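Local coordinates for protein beta sliding clamp (Borrelia burgdorferi, PDB 6DJ8) that probably encircles DNA as a ring-shaped head-to-tail homodimer and tethers DNA polymerases and other proteins to it for processive replication, at residues Arg166-Ser170 and Asn380-His385; Lys187-Leu193 and Thr208-Glu214. All coordinates share one frame; numbering follows the deposited sequence.

Contact 1. Residues Arg166-Ser170 and Asn380-His385; sequences RIAFS and NFNFTH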
loop_
_atom_site.group_PDB
_atom_site.type_symbol
_atom_site.label_atom_id
_atom_site.label_comp_id
_atom_site.label_asym_id
_atom_site.label_seq_id
_atom_site.Cartn_x
_atom_site.Cartn_y
_atom_site.Cartn_z
ATOM N N ARG A 166 18.455 -8.280 14.391
ATOM C CA ARG A 166 19.025 -7.323 15.331
ATOM C C ARG A 166 20.185 -6.529 14.750
ATOM O O ARG A 166 20.543 -5.487 15.309
ATOM C CB ARG A 166 19.481 -8.056 16.601
ATOM C CG ARG A 166 18.303 -8.254 17.542
ATOM C CD ARG A 166 18.348 -9.491 18.419
ATOM N NE ARG A 166 17.047 -9.639 19.060
ATOM C CZ ARG A 166 16.826 -9.623 20.369
ATOM N NH1 ARG A 166 17.826 -9.532 21.232
ATOM N NH2 ARG A 166 15.586 -9.739 20.814
ATOM N N ILE A 167 20.763 -6.963 13.629
ATOM C CA ILE A 167 21.977 -6.361 13.094
ATOM C C ILE A 167 21.709 -5.554 11.821
ATOM O O ILE A 167 22.207 -4.431 11.680
ATOM C CB ILE A 167 23.043 -7.448 12.842
ATOM C CG1 ILE A 167 23.679 -7.885 14.164
ATOM C CG2 ILE A 167 24.115 -6.929 11.915
ATOM C CD1 ILE A 167 24.722 -6.910 14.682
ATOM N N ALA A 168 20.892 -6.085 10.898
ATOM C CA ALA A 168 20.828 -5.511 9.552
ATOM C C ALA A 168 20.402 -4.043 9.564
ATOM O O ALA A 168 20.996 -3.211 8.863
ATOM C CB ALA A 168 19.873 -6.332 8.676
ATOM N N PHE A 169 19.375 -3.698 10.350
ATOM C CA PHE A 169 18.822 -2.346 10.270
ATOM C C PHE A 169 19.818 -1.268 10.676
ATOM O O PHE A 169 19.666 -0.114 10.258
ATOM C CB PHE A 169 17.552 -2.244 11.134
ATOM C CG PHE A 169 17.828 -2.151 12.622
ATOM C CD1 PHE A 169 17.919 -3.297 13.398
ATOM C CD2 PHE A 169 17.982 -0.906 13.239
ATOM C CE1 PHE A 169 18.173 -3.210 14.793
ATOM C CE2 PHE A 169 18.205 -0.803 14.609
ATOM C CZ PHE A 169 18.320 -1.962 15.387
ATOM N N SER A 170 20.842 -1.604 11.472
ATOM C CA SER A 170 21.793 -0.595 11.929
ATOM C C SER A 170 22.866 -0.240 10.908
ATOM O O SER A 170 23.541 0.788 11.076
ATOM C CB SER A 170 22.516 -1.072 13.193
ATOM O OG SER A 170 21.697 -0.962 14.327
ATOM N N ASN A 380 19.648 -10.551 28.933
ATOM C CA ASN A 380 20.326 -10.818 27.673
ATOM C C ASN A 380 21.626 -10.028 27.625
ATOM O O ASN A 380 21.612 -8.796 27.530
ATOM C CB ASN A 380 19.431 -10.453 26.494
ATOM C CG ASN A 380 20.014 -10.861 25.159
ATOM O OD1 ASN A 380 21.147 -11.337 25.071
ATOM N ND2 ASN A 380 19.236 -10.651 24.094
ATOM N N PHE A 381 22.746 -10.739 27.608
ATOM C CA PHE A 381 24.050 -10.098 27.582
ATOM C C PHE A 381 24.705 -10.243 26.225
ATOM O O PHE A 381 25.874 -9.878 26.062
ATOM C CB PHE A 381 24.923 -10.652 28.710
ATOM C CG PHE A 381 24.291 -10.486 30.052
ATOM C CD1 PHE A 381 24.235 -9.231 30.645
ATOM C CD2 PHE A 381 23.690 -11.554 30.694
ATOM C CE1 PHE A 381 23.628 -9.054 31.878
ATOM C CE2 PHE A 381 23.076 -11.381 31.931
ATOM C CZ PHE A 381 23.050 -10.130 32.522
ATOM N N ASN A 382 23.973 -10.804 25.259
ATOM C CA ASN A 382 24.435 -10.978 23.892
ATOM C C ASN A 382 24.106 -9.801 22.985
ATOM O O ASN A 382 24.754 -9.639 21.948
ATOM C CB ASN A 382 23.868 -12.280 23.318
ATOM C CG ASN A 382 24.449 -13.507 24.015
ATOM O OD1 ASN A 382 23.854 -14.042 24.949
ATOM N ND2 ASN A 382 25.633 -13.926 23.593
ATOM N N PHE A 383 23.076 -9.014 23.288
ATOM C CA PHE A 383 22.647 -7.959 22.381
ATOM C C PHE A 383 22.776 -6.595 23.042
ATOM O O PHE A 383 22.286 -6.386 24.160
ATOM C CB PHE A 383 21.217 -8.211 21.911
ATOM C CG PHE A 383 20.668 -7.136 21.028
ATOM C CD1 PHE A 383 21.386 -6.671 19.938
ATOM C CD2 PHE A 383 19.416 -6.612 21.272
ATOM C CE1 PHE A 383 20.863 -5.683 19.118
ATOM C CE2 PHE A 383 18.883 -5.638 20.455
ATOM C CZ PHE A 383 19.605 -5.167 19.379
ATOM N N THR A 384 23.423 -5.668 22.342
ATOM C CA THR A 384 23.522 -4.277 22.769
ATOM C C THR A 384 23.209 -3.376 21.589
ATOM O O THR A 384 23.715 -3.602 20.484
ATOM C CB THR A 384 24.923 -3.963 23.309
ATOM O OG1 THR A 384 25.147 -4.737 24.477
ATOM C CG2 THR A 384 25.066 -2.501 23.645
ATOM N N HIS A 385 22.383 -2.359 21.818
ATOM C CA HIS A 385 22.140 -1.322 20.826
ATOM C C HIS A 385 22.436 0.046 21.427
ATOM O O HIS A 385 21.956 0.381 22.520
ATOM C CB HIS A 385 20.712 -1.358 20.282
ATOM C CG HIS A 385 20.521 -0.484 19.084
ATOM N ND1 HIS A 385 20.913 -0.857 17.812
ATOM C CD2 HIS A 385 20.033 0.777 18.975
ATOM C CE1 HIS A 385 20.633 0.121 16.968
ATOM N NE2 HIS A 385 20.094 1.122 17.647
#
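R166 lays its aliphatic stem over one face of the F383 ring: CG stands 3.9 Å from the ring centroid, a CH-pi contact, with CB on the same face. F383 reaches it because CG is anti to its backbone N (chi1 177°), which carries the ring off the strand toward the helix end. Further out, the guanidinium is inclined 49° to that ring; NH1 comes within 3.3 Å of F383 CD2, an approach neither flat nor edge-on. N380 meets the guanidinium near its plane, but its ND2 and R166 NH1 are both donors and form no bond; E377 accepts from N380 ND2 and pairs with R166 NH2. The second cluster gathers round H385. Its CE1 lies 3.5 Å from F169 CZ, the two rings oblique with planes at 31°, while S170 OG sits in the imidazole plane, 3.0 Å from CE1. S204 hydrogen-bonds both S170 OG and H385 ND1. Between these segments of the central and C-terminal domains, ring and aliphatic packing therefore carries the contact, with polar atoms close by but not hydrogen-bonded across it. Their partners stand outside, at E377 and S204; the carboxylate of E377 would probably offset the arginine's charge.

Contact 2. Residues Lys187-Leu193 and Thr208-Glu214; sequences KDEDSKL and TEVIVEE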
loop_
_atom_site.group_PDB
_atom_site.type_symbol
_atom_site.label_atom_id
_atom_site.label_comp_id
_atom_site.label_asym_id
_atom_site.label_seq_id
_atom_site.Cartn_x
_atom_site.Cartn_y
_atom_site.Cartn_z
ATOM N N LYS A 187 35.519 -11.616 16.583
ATOM C CA LYS A 187 35.594 -12.547 17.702
ATOM C C LYS A 187 35.860 -11.753 18.974
ATOM O O LYS A 187 36.698 -10.852 18.966
ATOM C CB LYS A 187 36.757 -13.537 17.503
ATOM C CG LYS A 187 36.386 -14.991 17.501
ATOM C CD LYS A 187 37.484 -15.806 16.832
ATOM C CE LYS A 187 38.829 -15.600 17.483
ATOM N NZ LYS A 187 39.848 -16.535 16.920
ATOM N N ASP A 188 35.161 -12.080 20.063
ATOM C CA ASP A 188 35.390 -11.369 21.320
ATOM C C ASP A 188 36.598 -11.976 22.034
ATOM O O ASP A 188 37.283 -12.852 21.499
ATOM C CB ASP A 188 34.142 -11.363 22.208
ATOM C CG ASP A 188 33.778 -12.739 22.767
ATOM O OD1 ASP A 188 34.475 -13.745 22.500
ATOM O OD2 ASP A 188 32.803 -12.796 23.540
ATOM N N GLU A 189 36.874 -11.513 23.260
ATOM C CA GLU A 189 38.026 -12.016 24.006
ATOM C C GLU A 189 37.915 -13.507 24.274
ATOM O O GLU A 189 38.936 -14.194 24.381
ATOM C CB GLU A 189 38.183 -11.260 25.329
ATOM N N ASP A 190 36.695 -14.021 24.400
ATOM C CA ASP A 190 36.476 -15.438 24.644
ATOM C C ASP A 190 36.386 -16.243 23.355
ATOM O O ASP A 190 35.944 -17.397 23.384
ATOM C CB ASP A 190 35.226 -15.639 25.505
ATOM C CG ASP A 190 35.426 -15.156 26.939
ATOM O OD1 ASP A 190 36.410 -14.427 27.194
ATOM O OD2 ASP A 190 34.608 -15.512 27.814
ATOM N N SER A 191 36.768 -15.644 22.226
ATOM C CA SER A 191 36.823 -16.320 20.935
ATOM C C SER A 191 35.430 -16.652 20.414
ATOM O O SER A 191 35.262 -17.584 19.624
ATOM C CB SER A 191 37.697 -17.581 21.007
ATOM O OG SER A 191 38.173 -17.962 19.730
ATOM N N LYS A 192 34.423 -15.894 20.855
ATOM C CA LYS A 192 33.053 -16.076 20.394
ATOM C C LYS A 192 32.770 -15.175 19.200
ATOM O O LYS A 192 33.141 -13.998 19.179
ATOM C CB LYS A 192 32.048 -15.770 21.507
ATOM C CG LYS A 192 32.247 -16.577 22.779
ATOM C CD LYS A 192 31.674 -17.970 22.640
ATOM C CE LYS A 192 31.650 -18.680 23.983
ATOM N NZ LYS A 192 30.833 -17.949 24.993
ATOM N N LEU A 193 32.092 -15.738 18.214
ATOM C CA LEU A 193 31.773 -14.984 17.018
ATOM C C LEU A 193 30.863 -13.800 17.346
ATOM O O LEU A 193 29.858 -13.934 18.051
ATOM C CB LEU A 193 31.109 -15.902 16.005
ATOM C CG LEU A 193 30.687 -15.176 14.745
ATOM C CD1 LEU A 193 31.931 -14.709 13.996
ATOM C CD2 LEU A 193 29.856 -16.114 13.898
ATOM N N THR A 208 27.471 -14.092 19.689
ATOM C CA THR A 208 26.889 -15.418 19.576
ATOM C C THR A 208 27.513 -16.318 20.619
ATOM O O THR A 208 28.364 -15.901 21.407
ATOM C CB THR A 208 27.105 -16.030 18.193
ATOM O OG1 THR A 208 28.500 -16.342 18.030
ATOM C CG2 THR A 208 26.642 -15.089 17.102
ATOM N N GLU A 209 27.074 -17.571 20.636
ATOM C CA GLU A 209 27.713 -18.597 21.448
ATOM C C GLU A 209 28.694 -19.452 20.650
ATOM O O GLU A 209 29.261 -20.398 21.201
ATOM C CB GLU A 209 26.659 -19.474 22.133
ATOM C CG GLU A 209 25.796 -18.720 23.157
ATOM C CD GLU A 209 26.608 -18.026 24.253
ATOM O OE1 GLU A 209 27.747 -18.458 24.545
ATOM O OE2 GLU A 209 26.097 -17.041 24.828
ATOM N N VAL A 210 28.915 -19.134 19.376
ATOM C CA VAL A 210 29.735 -19.973 18.510
ATOM C C VAL A 210 31.207 -19.671 18.775
ATOM O O VAL A 210 31.640 -18.512 18.744
ATOM C CB VAL A 210 29.377 -19.739 17.032
ATOM C CG1 VAL A 210 30.169 -20.675 16.140
ATOM C CG2 VAL A 210 27.881 -19.931 16.801
ATOM N N ILE A 211 31.983 -20.712 19.050
ATOM C CA ILE A 211 33.416 -20.580 19.282
ATOM C C ILE A 211 34.141 -20.830 17.970
ATOM O O ILE A 211 33.896 -21.839 17.296
ATOM C CB ILE A 211 33.901 -21.549 20.370
ATOM C CG1 ILE A 211 33.525 -21.020 21.755
ATOM C CG2 ILE A 211 35.407 -21.775 20.253
ATOM C CD1 ILE A 211 32.475 -21.850 22.455
ATOM N N VAL A 212 35.019 -19.906 17.600
ATOM C CA VAL A 212 35.753 -19.968 16.344
ATOM C C VAL A 212 37.240 -19.878 16.676
ATOM O O VAL A 212 37.688 -18.907 17.301
ATOM C CB VAL A 212 35.328 -18.853 15.377
ATOM C CG1 VAL A 212 36.101 -18.964 14.084
ATOM C CG2 VAL A 212 33.822 -18.919 15.109
ATOM N N GLU A 213 38.000 -20.903 16.280
ATOM C CA GLU A 213 39.433 -20.900 16.542
ATOM C C GLU A 213 40.178 -20.001 15.562
ATOM O O GLU A 213 41.193 -19.398 15.925
ATOM C CB GLU A 213 39.978 -22.331 16.505
ATOM C CG GLU A 213 39.236 -23.313 17.426
ATOM C CD GLU A 213 39.395 -23.008 18.919
ATOM O OE1 GLU A 213 40.310 -22.241 19.289
ATOM O OE2 GLU A 213 38.602 -23.548 19.724
ATOM N N GLU A 214 39.704 -19.909 14.323
ATOM C CA GLU A 214 40.399 -19.135 13.309
ATOM C C GLU A 214 40.258 -17.634 13.584
ATOM O O GLU A 214 39.520 -17.196 14.470
ATOM C CB GLU A 214 39.868 -19.481 11.918
ATOM C CG GLU A 214 39.928 -20.968 11.565
ATOM C CD GLU A 214 38.759 -21.783 12.119
ATOM O OE1 GLU A 214 38.119 -21.347 13.101
ATOM O OE2 GLU A 214 38.488 -22.875 11.571
#
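K192 reaches across I211 to E209 and can be traced atom by atom. CB lies 3.7 Å from the carbonyl O of T208, and CG makes only a loose approach to the same T208 O, at 4.2 Å. The chain then folds at chi2 (-80°), which brings CD against CG1 of I211 and near the carbonyl O of E209. CE packs on I211 CD1 at 3.6 Å, and a further bend at chi4 swings NZ to E209. There it forms a salt bridge, 3.2 Å from OE1, on the syn side of the carboxylate and 23° out of its plane. The lysine's stem thus lies on an isoleucine while its charge is met at the end.

The backbones pair beneath it. K192 and I211 form an antiparallel non-hydrogen-bonded pair, flanked by the bonds L193 N to V210 O and V212 N to S191 O, the latter with a nearly straight N-H...O angle of 172°. L193 O is gripped twice by T208, through its backbone N and through OG1 at 2.8 Å; OG1 also accepts from V210 N, making an ST turn where the chain turns its corner at E209. At the other end V212 O takes S191 OG at 2.7 Å, from above the carbonyl plane, and a weak bond from K187 NZ, whose stronger bond is to E214 O at 2.6 Å. L193 CB meets V210 and V212, and all three side chains also touch strand 151-156.

A type I turn from D188 to S191 feeds K192 into its strand, and D188 OD1 accepts from K192 N. The arrangement is the open end of an antiparallel beta hairpin, away from the turn that joins strands 192-198 and 202-211, in the central domain of a beta sliding clamp.

How the contacts relate
After the N-terminal domain, the chain reaches helix 157-167, whose end supplies one side of contact 1, and then enters the sheet. Contact 2 closes first: after 187-193 the chain runs through a hairpin, and 208-214 returns beside it with only 14 residues between. Contact 1 closes only when 380-385 returns to the helix end, some 210 residues after 166-170, so contact 2 is nested inside its loop. The centres lie about 16 Å apart. Strands 202-211 and 383-387 are neighbours in one antiparallel sheet, and a weak hydrogen bond runs from N382 ND2 to E209 OE2. Contact 2 is local to the central domain, whereas contact 1 ties that domain to the C-terminal one.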